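Long-range contact in aminoglycoside N(3)-acetyltransferase III (Serratia marcescens, PDB 7LAO), which acetylates the 3-amino group of 2-deoxystreptamine aminoglycosides such as gentamicin and kanamycin with acetyl-CoA, giving resistance to these antibiotics: residues N103-R113 and V123-T131. Residues are numbered along the deposited sequence; the frame is centred on the assembly and turned at random.
Sequences NRFLLEAPDAR and VAVGPLAAT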
ATOM      1  N   ASN A 103      -8.531  -4.199  -3.559  1.00 30.92           N
ATOM      2  CA  ASN A 103      -8.099  -3.059  -4.400  1.00 36.48           C
ATOM      3  C   ASN A 103      -8.826  -3.038  -5.751  1.00 31.45           C
ATOM      4  O   ASN A 103      -9.062  -1.960  -6.332  1.00 34.05           O
ATOM      5  CB  ASN A 103      -6.582  -3.092  -4.581  1.00 32.98           C
ATOM      6  CG  ASN A 103      -5.853  -2.757  -3.284  1.00 29.80           C
ATOM      7  OD1 ASN A 103      -6.272  -1.850  -2.558  1.00 31.14           O
ATOM      8  ND2 ASN A 103      -4.805  -3.532  -2.949  1.00 29.71           N
ATOM      9  N   ARG A 104      -9.228  -4.203  -6.250  1.00 33.41           N
ATOM     10  CA  ARG A 104     -10.041  -4.225  -7.455  1.00 42.29           C
ATOM     11  C   ARG A 104     -11.364  -3.502  -7.225  1.00 38.83           C
ATOM     12  O   ARG A 104     -11.854  -2.814  -8.109  1.00 37.17           O
ATOM     13  CB  ARG A 104     -10.257  -5.665  -7.905  1.00 43.80           C
ATOM     14  CG  ARG A 104     -11.338  -5.853  -8.961  1.00 46.19           C
ATOM     15  CD  ARG A 104     -11.490  -7.324  -9.358  1.00 46.77           C
ATOM     16  NE  ARG A 104     -12.670  -7.482 -10.184  1.00 47.54           N
ATOM     17  CZ  ARG A 104     -12.906  -8.533 -10.949  1.00 58.20           C
ATOM     18  NH1 ARG A 104     -12.017  -9.510 -10.999  1.00 62.55           N
ATOM     19  NH2 ARG A 104     -14.014  -8.594 -11.685  1.00 67.33           N
ATOM     20  N   PHE A 105     -11.933  -3.604  -6.021  1.00 38.91           N
ATOM     21  CA  PHE A 105     -13.227  -2.976  -5.767  1.00 39.84           C
ATOM     22  C   PHE A 105     -13.132  -1.524  -5.320  1.00 33.46           C
ATOM     23  O   PHE A 105     -14.090  -0.760  -5.508  1.00 36.21           O
ATOM     24  CB  PHE A 105     -13.995  -3.809  -4.743  1.00 47.15           C
ATOM     25  CG  PHE A 105     -14.467  -5.120  -5.320  1.00 49.47           C
ATOM     26  CD1 PHE A 105     -13.669  -6.256  -5.237  1.00 51.32           C
ATOM     27  CD2 PHE A 105     -15.656  -5.188  -6.028  1.00 53.19           C
ATOM     28  CE1 PHE A 105     -14.080  -7.453  -5.818  1.00 49.26           C
ATOM     29  CE2 PHE A 105     -16.078  -6.388  -6.603  1.00 55.38           C
ATOM     30  CZ  PHE A 105     -15.286  -7.505  -6.504  1.00 49.04           C
ATOM     31  N   LEU A 106     -12.012  -1.132  -4.710  1.00 32.40           N
ATOM     32  CA  LEU A 106     -11.744   0.283  -4.530  1.00 29.42           C
ATOM     33  C   LEU A 106     -11.661   0.969  -5.895  1.00 32.91           C
ATOM     34  O   LEU A 106     -12.236   2.034  -6.092  1.00 35.45           O
ATOM     35  CB  LEU A 106     -10.459   0.480  -3.739  1.00 27.60           C
ATOM     36  CG  LEU A 106     -10.489   0.055  -2.249  1.00 38.69           C
ATOM     37  CD1 LEU A 106      -9.079   0.128  -1.647  1.00 36.14           C
ATOM     38  CD2 LEU A 106     -11.465   0.919  -1.468  1.00 30.93           C
ATOM     39  N   LEU A 107     -10.995   0.336  -6.862  1.00 35.86           N
ATOM     40  CA  LEU A 107     -10.933   0.871  -8.211  1.00 41.01           C
ATOM     41  C   LEU A 107     -12.323   1.033  -8.824  1.00 45.44           C
ATOM     42  O   LEU A 107     -12.568   1.995  -9.563  1.00 41.07           O
ATOM     43  CB  LEU A 107     -10.056  -0.017  -9.096  1.00 44.87           C
ATOM     44  CG  LEU A 107      -8.568   0.306  -8.853  1.00 45.48           C
ATOM     45  CD1 LEU A 107      -7.678  -0.788  -9.380  1.00 39.98           C
ATOM     46  CD2 LEU A 107      -8.136   1.692  -9.498  1.00 47.68           C
ATOM     47  N   GLU A 108     -13.252   0.140  -8.499  1.00 37.12           N
ATOM     48  CA  GLU A 108     -14.607   0.228  -9.057  1.00 37.32           C
ATOM     49  C   GLU A 108     -15.510   1.203  -8.296  1.00 36.62           C
ATOM     50  O   GLU A 108     -16.611   1.495  -8.781  1.00 40.40           O
ATOM     51  CB  GLU A 108     -15.238  -1.178  -9.104  1.00 39.04           C
ATOM     52  CG  GLU A 108     -14.486  -2.082 -10.074  1.00 49.18           C
ATOM     53  CD  GLU A 108     -15.030  -3.526 -10.128  1.00 61.64           C
ATOM     54  OE1 GLU A 108     -15.996  -3.848  -9.393  1.00 64.33           O
ATOM     55  OE2 GLU A 108     -14.464  -4.341 -10.895  1.00 59.11           O
ATOM     56  N   ALA A 109     -15.044   1.766  -7.176  1.00 34.47           N
ATOM     57  CA  ALA A 109     -15.828   2.693  -6.363  1.00 36.78           C
ATOM     58  C   ALA A 109     -16.018   4.005  -7.121  1.00 41.10           C
ATOM     59  O   ALA A 109     -15.197   4.335  -7.962  1.00 37.76           O
ATOM     60  CB  ALA A 109     -15.094   3.004  -5.050  1.00 31.71           C
ATOM     61  N   PRO A 110     -17.063   4.776  -6.808  1.00 40.32           N
ATOM     62  CA  PRO A 110     -17.366   5.956  -7.628  1.00 42.41           C
ATOM     63  C   PRO A 110     -16.260   7.001  -7.532  1.00 39.78           C
ATOM     64  O   PRO A 110     -15.791   7.354  -6.441  1.00 36.07           O
ATOM     65  CB  PRO A 110     -18.711   6.461  -7.081  1.00 42.06           C
ATOM     66  CG  PRO A 110     -19.032   5.565  -5.860  1.00 55.21           C
ATOM     67  CD  PRO A 110     -18.247   4.307  -6.053  1.00 52.55           C
ATOM     68  N   ASP A 111     -15.790   7.422  -8.701  1.00 38.47           N
ATOM     69  CA  ASP A 111     -14.813   8.513  -8.805  1.00 43.29           C
ATOM     70  C   ASP A 111     -13.456   8.128  -8.221  1.00 35.87           C
ATOM     71  O   ASP A 111     -12.624   8.998  -7.945  1.00 32.69           O
ATOM     72  CB  ASP A 111     -15.385   9.783  -8.154  1.00 38.29           C
ATOM     73  CG  ASP A 111     -16.733  10.241  -8.882  1.00 45.07           C
ATOM     74  OD1 ASP A 111     -16.636  10.818  -9.997  1.00 46.82           O
ATOM     75  OD2 ASP A 111     -17.855   9.990  -8.364  1.00 41.18           O
ATOM     76  N   ALA A 112     -13.188   6.826  -8.112  1.00 32.48           N
ATOM     77  CA  ALA A 112     -11.865   6.376  -7.700  1.00 30.98           C
ATOM     78  C   ALA A 112     -10.840   6.791  -8.747  1.00 32.15           C
ATOM     79  O   ALA A 112     -11.161   6.953  -9.920  1.00 33.42           O
ATOM     80  CB  ALA A 112     -11.817   4.851  -7.500  1.00 30.92           C
ATOM     81  N   ARG A 113      -9.600   7.019  -8.301  1.00 30.73           N
ATOM     82  CA  ARG A 113      -8.511   7.369  -9.206  1.00 36.16           C
ATOM     83  C   ARG A 113      -7.346   6.436  -8.922  1.00 37.99           C
ATOM     84  O   ARG A 113      -7.260   5.835  -7.851  1.00 31.11           O
ATOM     85  CB  ARG A 113      -8.072   8.834  -9.031  1.00 30.81           C
ATOM     86  CG  ARG A 113      -9.247   9.811  -8.871  1.00 36.57           C
ATOM     87  CD  ARG A 113      -8.776  11.317  -8.940  1.00 35.37           C
ATOM     88  NE  ARG A 113      -8.217  11.626 -10.257  1.00 39.30           N
ATOM     89  CZ  ARG A 113      -8.908  12.025 -11.331  1.00 46.94           C
ATOM     90  NH1 ARG A 113     -10.234  12.161 -11.296  1.00 40.83           N
ATOM     91  NH2 ARG A 113      -8.256  12.262 -12.465  1.00 49.11           N
ATOM     92  N   VAL A 123      -4.463   3.256  -5.456  1.00 28.23           N
ATOM     93  CA  VAL A 123      -5.837   3.628  -5.763  1.00 29.84           C
ATOM     94  C   VAL A 123      -6.291   4.474  -4.587  1.00 29.62           C
ATOM     95  O   VAL A 123      -5.939   4.177  -3.430  1.00 26.58           O
ATOM     96  CB  VAL A 123      -6.762   2.399  -5.991  1.00 27.33           C
ATOM     97  CG1 VAL A 123      -6.710   1.404  -4.753  1.00 26.34           C
ATOM     98  CG2 VAL A 123      -8.186   2.827  -6.195  1.00 31.61           C
ATOM     99  N   ALA A 124      -7.044   5.540  -4.868  1.00 26.61           N
ATOM    100  CA  ALA A 124      -7.636   6.395  -3.828  1.00 24.44           C
ATOM    101  C   ALA A 124      -9.010   6.905  -4.259  1.00 25.87           C
ATOM    102  O   ALA A 124      -9.270   7.118  -5.457  1.00 26.96           O
ATOM    103  CB  ALA A 124      -6.765   7.597  -3.473  1.00 23.85           C
ATOM    104  N   VAL A 125      -9.872   7.145  -3.269  1.00 25.06           N
ATOM    105  CA  VAL A 125     -11.280   7.479  -3.526  1.00 26.25           C
ATOM    106  C   VAL A 125     -11.758   8.414  -2.443  1.00 25.88           C
ATOM    107  O   VAL A 125     -11.781   8.018  -1.263  1.00 25.04           O
ATOM    108  CB  VAL A 125     -12.201   6.237  -3.485  1.00 31.20           C
ATOM    109  CG1 VAL A 125     -13.468   6.550  -4.230  1.00 28.64           C
ATOM    110  CG2 VAL A 125     -11.503   4.980  -3.933  1.00 34.84           C
ATOM    111  N   GLY A 126     -12.250   9.603  -2.838  1.00 26.84           N
ATOM    112  CA  GLY A 126     -12.641  10.615  -1.886  1.00 27.21           C
ATOM    113  C   GLY A 126     -11.972  11.949  -2.207  1.00 35.86           C
ATOM    114  O   GLY A 126     -11.253  12.070  -3.201  1.00 27.30           O
ATOM    115  N   PRO A 127     -12.185  12.954  -1.359  1.00 31.65           N
ATOM    116  CA  PRO A 127     -11.646  14.309  -1.672  1.00 27.96           C
ATOM    117  C   PRO A 127     -10.166  14.322  -1.979  1.00 27.10           C
ATOM    118  O   PRO A 127      -9.720  15.214  -2.723  1.00 30.09           O
ATOM    119  CB  PRO A 127     -11.945  15.121  -0.397  1.00 29.62           C
ATOM    120  CG  PRO A 127     -13.072  14.334   0.331  1.00 29.16           C
ATOM    121  CD  PRO A 127     -12.857  12.886  -0.048  1.00 27.20           C
ATOM    122  N   LEU A 128      -9.365  13.454  -1.368  1.00 25.66           N
ATOM    123  CA  LEU A 128      -7.917  13.535  -1.544  1.00 25.05           C
ATOM    124  C   LEU A 128      -7.449  12.656  -2.690  1.00 25.13           C
ATOM    125  O   LEU A 128      -6.256  12.459  -2.857  1.00 25.36           O
ATOM    126  CB  LEU A 128      -7.179  13.213  -0.237  1.00 23.75           C
ATOM    127  CG  LEU A 128      -7.268  14.313   0.792  1.00 28.18           C
ATOM    128  CD1 LEU A 128      -6.759  13.818   2.186  1.00 24.62           C
ATOM    129  CD2 LEU A 128      -6.410  15.551   0.318  1.00 31.07           C
ATOM    130  N   ALA A 129      -8.356  12.209  -3.574  1.00 25.98           N
ATOM    131  CA  ALA A 129      -7.957  11.137  -4.497  1.00 26.13           C
ATOM    132  C   ALA A 129      -6.850  11.585  -5.465  1.00 26.92           C
ATOM    133  O   ALA A 129      -5.897  10.834  -5.696  1.00 28.70           O
ATOM    134  CB  ALA A 129      -9.168  10.624  -5.289  1.00 27.53           C
ATOM    135  N   ALA A 130      -7.043  12.720  -6.166  1.00 28.29           N
ATOM    136  CA  ALA A 130      -6.012  13.207  -7.097  1.00 31.51           C
ATOM    137  C   ALA A 130      -4.760  13.665  -6.333  1.00 28.94           C
ATOM    138  O   ALA A 130      -3.624  13.395  -6.748  1.00 29.50           O
ATOM    139  CB  ALA A 130      -6.538  14.367  -7.936  1.00 31.60           C
ATOM    140  N   THR A 131      -4.964  14.375  -5.229  1.00 29.38           N
ATOM    141  CA  THR A 131      -3.834  14.748  -4.352  1.00 28.44           C
ATOM    142  C   THR A 131      -2.945  13.531  -4.040  1.00 36.11           C
ATOM    143  O   THR A 131      -1.715  13.594  -4.158  1.00 32.71           O
ATOM    144  CB  THR A 131      -4.374  15.372  -3.046  1.00 26.63           C
ATOM    145  OG1 THR A 131      -5.099  16.556  -3.336  1.00 30.91           O
ATOM    146  CG2 THR A 131      -3.198  15.722  -1.995  1.00 26.06           C
TER
HETATM  147  O   HOH W   1     -12.794  10.179  -5.644  1.00 21.22           O
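R113 and A124 form an antiparallel hydrogen-bonded pair joined by two nearly straight bonds, R113 N to A124 O at 2.9 Å and A124 N to R113 O at 3.0 Å, while the axis of helix 103-108 passes 8.0 Å from that of strand 123-125, at 45° to it. Two residues from the pair on each chain segment, water 1 links the two, donating to D111 O and accepting from G126 N. Two valine side chains of the strand fill the contact, V123 against the helix and V125 against the turn that follows it. V123 turns its methyls to the helix: with CG2 anti to the backbone N and CG1 between N and the carbonyl carbon (chi1 55°), CG1 faces L106 CB and N103 OD1. CG2 meets the branch of L107, whose CD2 comes to 3.5 Å from V123 CG2, tight for two methyls. L107's CB points away from the strand, and its branch brings CD2 back to V123. The methyls of V125 pack against the type II beta turn A109-A112, closed by A112 N to A109 O. Its CG1 lies 3.3 Å from P110 O and also touches A109 CB; its CG2 packs against A112 CB at 3.6 Å and lies near L106 O. On the sheet face shared by R113 and A124, R113 lays CG and CD against A129 CB, with R113 CG 3.7 Å from that methyl; the bend at chi3 (64°) then carries NE and the guanidinium obliquely past A130 CB at the start of helix 129-133. L106 also reaches V44 of helix 40-51 and L57 of strand 56-60, which pairs with V123 and V125 on their other side. The whole is a helix-turn-strand unit: helix 102-108 packs on one face of the mixed central sheet of the Antibiotic_NAT fold, and the chain returns through the turn as outermost strand 113-114.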